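Local coordinates for protein diguanylate cyclase (Marinobacter aquaeolei VT8, PDB 3IGN) that probably condenses two GTP molecules into the bacterial second messenger cyclic di-GMP, here as its GGDEF domain with the product bound, at residues Asp27-Tyr30 / Glu31-Arg34; Asp48-Lys51 / Pro52-Thr56; Gly84-Gly87 / Gly88-Gly92. All blocks are in the same frame, centred on the assembly; numbering follows the deposited sequence.

Contact 1. Residues Asp27-Tyr30 / Glu31-Arg34; sequences DAEY and ERFR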
loop_
_atom_site.group_PDB
_atom_site.type_symbol
_atom_site.label_atom_id
_atom_site.label_comp_id
_atom_site.label_asym_id
_atom_site.label_seq_id
_atom_site.Cartn_x
_atom_site.Cartn_y
_atom_site.Cartn_z
ATOM N N ASP A 27 2.652 -14.534 -1.892
ATOM C CA ASP A 27 2.857 -15.803 -2.578
ATOM C C ASP A 27 1.870 -16.849 -2.054
ATOM O O ASP A 27 1.321 -17.635 -2.834
ATOM C CB ASP A 27 4.306 -16.271 -2.380
ATOM C CG ASP A 27 4.643 -17.518 -3.187
ATOM O OD1 ASP A 27 3.984 -17.778 -4.217
ATOM O OD2 ASP A 27 5.588 -18.233 -2.797
ATOM N N ALA A 28 1.627 -16.847 -0.746
ATOM C CA ALA A 28 0.694 -17.806 -0.154
ATOM C C ALA A 28 -0.719 -17.557 -0.670
ATOM O O ALA A 28 -1.448 -18.505 -0.994
ATOM C CB ALA A 28 0.724 -17.706 1.364
ATOM N N GLU A 29 -1.113 -16.288 -0.755
ATOM C CA GLU A 29 -2.452 -15.972 -1.251
ATOM C C GLU A 29 -2.575 -16.331 -2.736
ATOM O O GLU A 29 -3.628 -16.792 -3.185
ATOM C CB GLU A 29 -2.773 -14.497 -1.030
ATOM C CG GLU A 29 -4.234 -14.109 -1.325
ATOM C CD GLU A 29 -5.244 -14.771 -0.389
ATOM O OE1 GLU A 29 -4.933 -14.982 0.800
ATOM O OE2 GLU A 29 -6.371 -15.057 -0.831
ATOM N N TYR A 30 -1.497 -16.126 -3.489
ATOM C CA TYR A 30 -1.472 -16.456 -4.914
ATOM C C TYR A 30 -1.724 -17.952 -5.117
ATOM O O TYR A 30 -2.534 -18.345 -5.959
ATOM C CB TYR A 30 -0.110 -16.078 -5.529
ATOM C CG TYR A 30 0.062 -16.529 -6.959
ATOM C CD1 TYR A 30 -0.480 -15.791 -8.014
ATOM C CD2 TYR A 30 0.724 -17.716 -7.259
ATOM C CE1 TYR A 30 -0.375 -16.228 -9.332
ATOM C CE2 TYR A 30 0.834 -18.168 -8.576
ATOM C CZ TYR A 30 0.276 -17.418 -9.604
ATOM O OH TYR A 30 0.327 -17.881 -10.897
ATOM N N GLU A 31 -1.034 -18.792 -4.350
ATOM C CA GLU A 31 -1.220 -20.241 -4.477
ATOM C C GLU A 31 -2.606 -20.679 -4.011
ATOM O O GLU A 31 -3.161 -21.651 -4.535
ATOM C CB GLU A 31 -0.139 -21.004 -3.698
ATOM C CG GLU A 31 1.234 -20.971 -4.349
ATOM C CD GLU A 31 1.248 -21.598 -5.742
ATOM O OE1 GLU A 31 0.378 -22.453 -6.040
ATOM O OE2 GLU A 31 2.140 -21.246 -6.538
ATOM N N ARG A 32 -3.173 -19.969 -3.038
ATOM C CA ARG A 32 -4.509 -20.286 -2.550
ATOM C C ARG A 32 -5.485 -20.015 -3.692
ATOM O O ARG A 32 -6.397 -20.803 -3.941
ATOM C CB ARG A 32 -4.866 -19.424 -1.338
ATOM C CG ARG A 32 -6.196 -19.790 -0.668
ATOM C CD ARG A 32 -6.360 -19.044 0.662
ATOM N NE ARG A 32 -7.681 -19.243 1.261
ATOM C CZ ARG A 32 -7.895 -19.345 2.567
ATOM N NH1 ARG A 32 -6.873 -19.265 3.413
ATOM N NH2 ARG A 32 -9.120 -19.561 3.033
ATOM N N PHE A 33 -5.264 -18.908 -4.397
ATOM C CA PHE A 33 -6.098 -18.550 -5.546
ATOM C C PHE A 33 -5.964 -19.584 -6.674
ATOM O O PHE A 33 -6.962 -19.998 -7.267
ATOM C CB PHE A 33 -5.698 -17.177 -6.105
ATOM C CG PHE A 33 -6.306 -16.880 -7.462
ATOM C CD1 PHE A 33 -7.582 -16.319 -7.564
ATOM C CD2 PHE A 33 -5.623 -17.219 -8.632
ATOM C CE1 PHE A 33 -8.171 -16.100 -8.813
ATOM C CE2 PHE A 33 -6.202 -17.009 -9.888
ATOM C CZ PHE A 33 -7.476 -16.448 -9.978
ATOM N N ARG A 34 -4.734 -19.977 -6.992
ATOM C CA ARG A 34 -4.521 -20.947 -8.062
ATOM C C ARG A 34 -5.276 -22.234 -7.773
ATOM O O ARG A 34 -5.699 -22.943 -8.681
ATOM C CB ARG A 34 -3.029 -21.259 -8.229
ATOM C CG ARG A 34 -2.206 -20.116 -8.799
ATOM C CD ARG A 34 -2.737 -19.633 -10.151
ATOM N NE ARG A 34 -2.613 -20.644 -11.207
ATOM C CZ ARG A 34 -2.928 -20.415 -12.476
ATOM N NH1 ARG A 34 -3.380 -19.219 -12.835
ATOM N NH2 ARG A 34 -2.799 -21.375 -13.384
HETATM O O HOH W 1 4.342 -20.095 -5.431
#

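Contact 2. Residues Asp48-Lys51 / Pro52-Thr56; sequences DHFK and PVNDT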
loop_
_atom_site.group_PDB
_atom_site.type_symbol
_atom_site.label_atom_id
_atom_site.label_comp_id
_atom_site.label_asym_id
_atom_site.label_seq_id
_atom_site.Cartn_x
_atom_site.Cartn_y
_atom_site.Cartn_z
ATOM N N ASP A 48 2.877 10.464 -2.232
ATOM C CA ASP A 48 3.172 11.404 -3.312
ATOM C C ASP A 48 4.227 12.431 -2.923
ATOM O O ASP A 48 4.291 12.857 -1.771
ATOM C CB ASP A 48 1.903 12.149 -3.741
ATOM C CG ASP A 48 0.914 11.256 -4.455
ATOM O OD1 ASP A 48 1.356 10.441 -5.282
ATOM O OD2 ASP A 48 -0.300 11.385 -4.203
ATOM N N HIS A 49 5.055 12.818 -3.892
ATOM C CA HIS A 49 6.096 13.824 -3.679
ATOM C C HIS A 49 6.928 13.600 -2.419
ATOM O O HIS A 49 7.280 14.560 -1.730
ATOM C CB HIS A 49 5.443 15.204 -3.597
ATOM C CG HIS A 49 4.474 15.476 -4.701
ATOM N ND1 HIS A 49 4.854 15.549 -6.023
ATOM C CD2 HIS A 49 3.134 15.674 -4.684
ATOM C CE1 HIS A 49 3.793 15.779 -6.773
ATOM N NE2 HIS A 49 2.735 15.860 -5.985
ATOM N N PHE A 50 7.263 12.349 -2.120
ATOM C CA PHE A 50 8.028 12.065 -0.914
ATOM C C PHE A 50 9.396 12.734 -0.851
ATOM O O PHE A 50 9.720 13.382 0.147
ATOM C CB PHE A 50 8.189 10.558 -0.715
ATOM C CG PHE A 50 8.674 10.192 0.655
ATOM C CD1 PHE A 50 7.899 10.477 1.775
ATOM C CD2 PHE A 50 9.924 9.616 0.834
ATOM C CE1 PHE A 50 8.367 10.196 3.054
ATOM C CE2 PHE A 50 10.401 9.331 2.112
ATOM C CZ PHE A 50 9.623 9.623 3.222
ATOM N N LYS A 51 10.202 12.572 -1.896
ATOM C CA LYS A 51 11.532 13.181 -1.930
ATOM C C LYS A 51 11.380 14.682 -1.656
ATOM O O LYS A 51 12.050 15.230 -0.784
ATOM C CB LYS A 51 12.190 12.932 -3.291
ATOM C CG LYS A 51 13.578 12.312 -3.218
ATOM C CD LYS A 51 14.644 13.319 -3.581
ATOM C CE LYS A 51 16.032 12.783 -3.287
ATOM N NZ LYS A 51 16.986 13.904 -3.041
ATOM N N PRO A 52 10.499 15.368 -2.405
ATOM C CA PRO A 52 10.299 16.803 -2.180
ATOM C C PRO A 52 9.937 17.107 -0.722
ATOM O O PRO A 52 10.446 18.063 -0.134
ATOM C CB PRO A 52 9.172 17.136 -3.147
ATOM C CG PRO A 52 9.529 16.296 -4.328
ATOM C CD PRO A 52 9.868 14.956 -3.674
ATOM N N VAL A 53 9.055 16.293 -0.147
ATOM C CA VAL A 53 8.643 16.464 1.241
ATOM C C VAL A 53 9.845 16.310 2.161
ATOM O O VAL A 53 10.053 17.108 3.078
ATOM C CB VAL A 53 7.584 15.406 1.654
ATOM C CG1 VAL A 53 7.529 15.285 3.169
ATOM C CG2 VAL A 53 6.212 15.798 1.112
ATOM N N ASN A 54 10.631 15.273 1.904
ATOM C CA ASN A 54 11.811 14.976 2.706
ATOM C C ASN A 54 12.864 16.073 2.588
ATOM O O ASN A 54 13.450 16.489 3.587
ATOM C CB ASN A 54 12.397 13.637 2.262
ATOM C CG ASN A 54 12.956 12.834 3.410
ATOM O OD1 ASN A 54 12.277 12.603 4.416
ATOM N ND2 ASN A 54 14.192 12.385 3.265
ATOM N N ASP A 55 13.113 16.531 1.365
ATOM C CA ASP A 55 14.097 17.582 1.137
ATOM C C ASP A 55 13.695 18.859 1.859
ATOM O O ASP A 55 14.500 19.469 2.561
ATOM C CB ASP A 55 14.233 17.890 -0.362
ATOM C CG ASP A 55 14.922 16.782 -1.131
ATOM O OD1 ASP A 55 15.565 15.921 -0.498
ATOM O OD2 ASP A 55 14.838 16.786 -2.377
ATOM N N THR A 56 12.435 19.244 1.684
ATOM C CA THR A 56 11.887 20.462 2.264
ATOM C C THR A 56 11.754 20.495 3.782
ATOM O O THR A 56 12.212 21.440 4.423
ATOM C CB THR A 56 10.502 20.762 1.662
ATOM O OG1 THR A 56 10.571 20.655 0.235
ATOM C CG2 THR A 56 10.051 22.167 2.034
#

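Contact 3. Residues Gly84-Gly87 / Gly88-Gly92; sequences GRYG and GEEFG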
loop_
_atom_site.group_PDB
_atom_site.type_symbol
_atom_site.label_atom_id
_atom_site.label_comp_id
_atom_site.label_asym_id
_atom_site.label_seq_id
_atom_site.Cartn_x
_atom_site.Cartn_y
_atom_site.Cartn_z
ATOM N N GLY A 84 1.921 -4.289 4.373
ATOM C CA GLY A 84 3.352 -4.398 4.553
ATOM C C GLY A 84 4.058 -3.175 4.016
ATOM O O GLY A 84 3.518 -2.453 3.178
ATOM N N ARG A 85 5.254 -2.909 4.526
ATOM C CA ARG A 85 6.017 -1.779 4.021
ATOM C C ARG A 85 6.941 -2.417 3.009
ATOM O O ARG A 85 7.888 -3.124 3.357
ATOM C CB ARG A 85 6.838 -1.102 5.112
ATOM C CG ARG A 85 7.486 0.170 4.612
ATOM C CD ARG A 85 8.626 0.580 5.509
ATOM N NE ARG A 85 9.191 1.866 5.117
ATOM C CZ ARG A 85 10.260 2.407 5.688
ATOM N NH1 ARG A 85 10.877 1.766 6.672
ATOM N NH2 ARG A 85 10.705 3.590 5.287
ATOM N N TYR A 86 6.654 -2.170 1.743
ATOM C CA TYR A 86 7.416 -2.763 0.670
ATOM C C TYR A 86 8.783 -2.112 0.445
ATOM O O TYR A 86 9.773 -2.794 0.232
ATOM C CB TYR A 86 6.567 -2.706 -0.590
ATOM C CG TYR A 86 7.209 -3.377 -1.750
ATOM C CD1 TYR A 86 7.290 -4.765 -1.828
ATOM C CD2 TYR A 86 7.756 -2.625 -2.771
ATOM C CE1 TYR A 86 7.910 -5.377 -2.913
ATOM C CE2 TYR A 86 8.375 -3.225 -3.850
ATOM C CZ TYR A 86 8.447 -4.595 -3.916
ATOM O OH TYR A 86 9.059 -5.173 -5.000
ATOM N N GLY A 87 8.830 -0.787 0.491
ATOM C CA GLY A 87 10.086 -0.085 0.300
ATOM C C GLY A 87 10.113 1.164 1.144
ATOM O O GLY A 87 9.429 1.250 2.151
ATOM N N GLY A 88 10.923 2.131 0.740
ATOM C CA GLY A 88 11.033 3.384 1.472
ATOM C C GLY A 88 9.709 4.074 1.714
ATOM O O GLY A 88 9.300 4.233 2.854
ATOM N N GLU A 89 9.041 4.518 0.662
ATOM C CA GLU A 89 7.750 5.160 0.857
ATOM C C GLU A 89 6.651 4.365 0.167
ATOM O O GLU A 89 5.573 4.890 -0.093
ATOM C CB GLU A 89 7.757 6.585 0.323
ATOM C CG GLU A 89 7.572 6.711 -1.177
ATOM C CD GLU A 89 8.860 6.756 -1.923
ATOM O OE1 GLU A 89 9.863 6.225 -1.419
ATOM O OE2 GLU A 89 8.877 7.317 -3.033
ATOM N N GLU A 90 6.929 3.093 -0.108
ATOM C CA GLU A 90 5.971 2.196 -0.767
ATOM C C GLU A 90 5.345 1.191 0.199
ATOM O O GLU A 90 6.031 0.597 1.023
ATOM C CB GLU A 90 6.646 1.399 -1.891
ATOM C CG GLU A 90 7.190 2.200 -3.050
ATOM C CD GLU A 90 7.174 1.396 -4.339
ATOM O OE1 GLU A 90 7.323 0.157 -4.262
ATOM O OE2 GLU A 90 7.018 1.997 -5.425
ATOM N N PHE A 91 4.038 0.985 0.064
ATOM C CA PHE A 91 3.309 0.051 0.920
ATOM C C PHE A 91 2.492 -0.903 0.060
ATOM O O PHE A 91 2.184 -0.604 -1.084
ATOM C CB PHE A 91 2.351 0.808 1.842
ATOM C CG PHE A 91 3.021 1.800 2.744
ATOM C CD1 PHE A 91 3.254 1.495 4.081
ATOM C CD2 PHE A 91 3.400 3.049 2.263
ATOM C CE1 PHE A 91 3.854 2.425 4.934
ATOM C CE2 PHE A 91 3.999 3.982 3.104
ATOM C CZ PHE A 91 4.225 3.670 4.441
ATOM N N GLY A 92 2.142 -2.051 0.626
ATOM C CA GLY A 92 1.333 -3.005 -0.107
ATOM C C GLY A 92 0.287 -3.573 0.832
ATOM O O GLY A 92 0.493 -3.606 2.039
#

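Contact 1. Residues Asp27-Tyr30 / Glu31-Arg34
Arg-34 lays the aliphatic part of its side chain over one face of the Tyr-30 ring, one helical turn back. Its CG makes the CH-pi contact, 4.0 Å from the ring centroid and shifted toward the rim, and its CD runs on to 3.6 Å from Tyr-30 OH. Bends at chi2 and chi3 (-57° and -66°) fold the long chain along the ring, with the guanidinium plane 13° from that of the phenol. At the edge, Glu-31 OE2 lies in the ring plane, 3.9 Å from Tyr-30 CD2. One water donates to both Glu-31 OE2 (2.7 Å) and Asp-27 OD1 (2.6 Å), which probably eases the mutual repulsion of the two carboxylates. The spacing is that of an alpha helix, 19-36, whose i to i+4 bonds include Arg-34 N to Tyr-30 O (2.9 Å) and Glu-31 N to Asp-27 O (3.0 Å).

Farther out, Tyr-30 OH hydrogen-bonds Pro-141 O and Arg-34 NH1 bonds Glu-139 O, so tyrosine and arginine each pair a nonpolar flank with a polar end that reaches the loop before helix 144-160. Tyr-144 of that helix packs against both Tyr-30 and Asp-27.

Contact 2. Residues Asp48-Lys51 / Pro52-Thr56
Lys-51 and Asp-55, four residues apart on helix 50-57, are joined by a salt bridge at the surface, with Lys-51 NZ 3.5 Å from Asp-55 OD1. The lysine reaches it through unusual torsions: chi1 (-127°) and chi2 (-108°) both depart from staggered values and bring the chain round to the carboxylate, while CD passes 3.7 Å from Asp-55 OD2. A long, flexible lysine suits such a link, since its methylenes can lie alongside the acid before the ammonium group meets it. The pair is also tied through the main chain, because Asp-55 N donates a nearly straight bond to Lys-51 O.

Pro-52 follows, and its ring CD, bonded to the peptide nitrogen, lies 3.1 Å from Lys-51 CB, the usual spacing across a trans X-Pro bond. Proline fits here because, with His-49 as the N-cap, it falls in the first turn of the helix, where an amide hydrogen would have no i-4 carbonyl within the helix. The first such bond comes one residue later, from Val-53 N to His-49 O (2.9 Å). Pro-52 O is well used: Thr-56 N (2.9 Å) and Thr-56 OG1 (2.6 Å) approach it from opposite faces of its plane, fixing the threonine hydroxyl against the backbone.

Phe-50 pairs with Asn-54. Its carbonyl accepts Asn-54 N at 2.7 Å, and its ring runs beside the Asn-54 amide, planes 22° apart, with CZ 4.2 Å from OD1.

The Phe-50 ring packs on Ile-66 and Asn-54 meets His-59, both of helix 59-74, whereas Asp-48, just beyond strand 40-47, ties the helix start to Ser-131 of strand 130-136 and to Thr-129 next to it.

Contact 3. Residues Gly84-Gly87 / Gly88-Gly92
The turn of the GGDEF hairpin, here reading GGEEF at residues 87-91, is braced by Arg-85, whose guanidinium sends NE and NH2 to the one oxygen, Gly-88 O. The carbonyl lies at the edge of the guanidinium, in its plane. NH2 donates along a lone pair of that oxygen at 2.9 Å, while NE comes from above the carbonyl plane at a longer 3.3 Å. The chain runs extended from CG to NE, with CG turned opposite the backbone N (chi1 -173°), which carries the charged end along the hairpin to the turn. NH1 is left for a salt bridge with Asp-11 OD1. Putting a leucine in place of Arg-85 would probably leave Gly-88 O without these two donors and Asp-11 without its charged mate, freeing the turn to shift.

Strands 82-85 and 90-96 form this antiparallel hairpin, the signature element of the family; in related cyclases it helps to hold GTP. Gly-84 and Gly-92 make a hydrogen-bonded pair, with distances of 2.8 Å from Gly-84 N to Gly-92 O and 2.9 Å from Gly-92 N to Gly-84 O. Next, Glu-90 O faces two successive amides, Gly-87 N at 3.2 Å in a nearly straight bond (172°) and Tyr-86 N in a weak one, a bifurcated arrangement, like that of a classic bulge, where the strand passes into the turn.

Beside it, Tyr-86 and Glu-90 extend together, and Glu-90 OE1 meets the edge of the tyrosine ring 3.2 Å from CD2, as suits an oxygen facing the slightly positive rim hydrogens. Phe-91 turns to the same face of the sheet as Arg-85, where its ring packs with Phe-45 and Ile-66.

The three contacts come in series along the chain, all within the GGDEF domain. Contacts 1 and 2 lie on opposite sides of the chain's centre, their centres about 36 Å apart, on helices 19-36 and 50-57, which are separated in sequence by strand 40-47. Contact 3 lies between them, its centre about 21 Å from that of contact 1 and 16 Å from that of contact 2. Its hairpin strands belong to the six-stranded mixed sheet, with 90-96 next to 40-47. Contacts 2 and 3 touch where Phe-50 CG packs 3.7 Å from Glu-89 CB, so the short helix abuts the signature turn directly, whereas contact 1 belongs to the domain's far end.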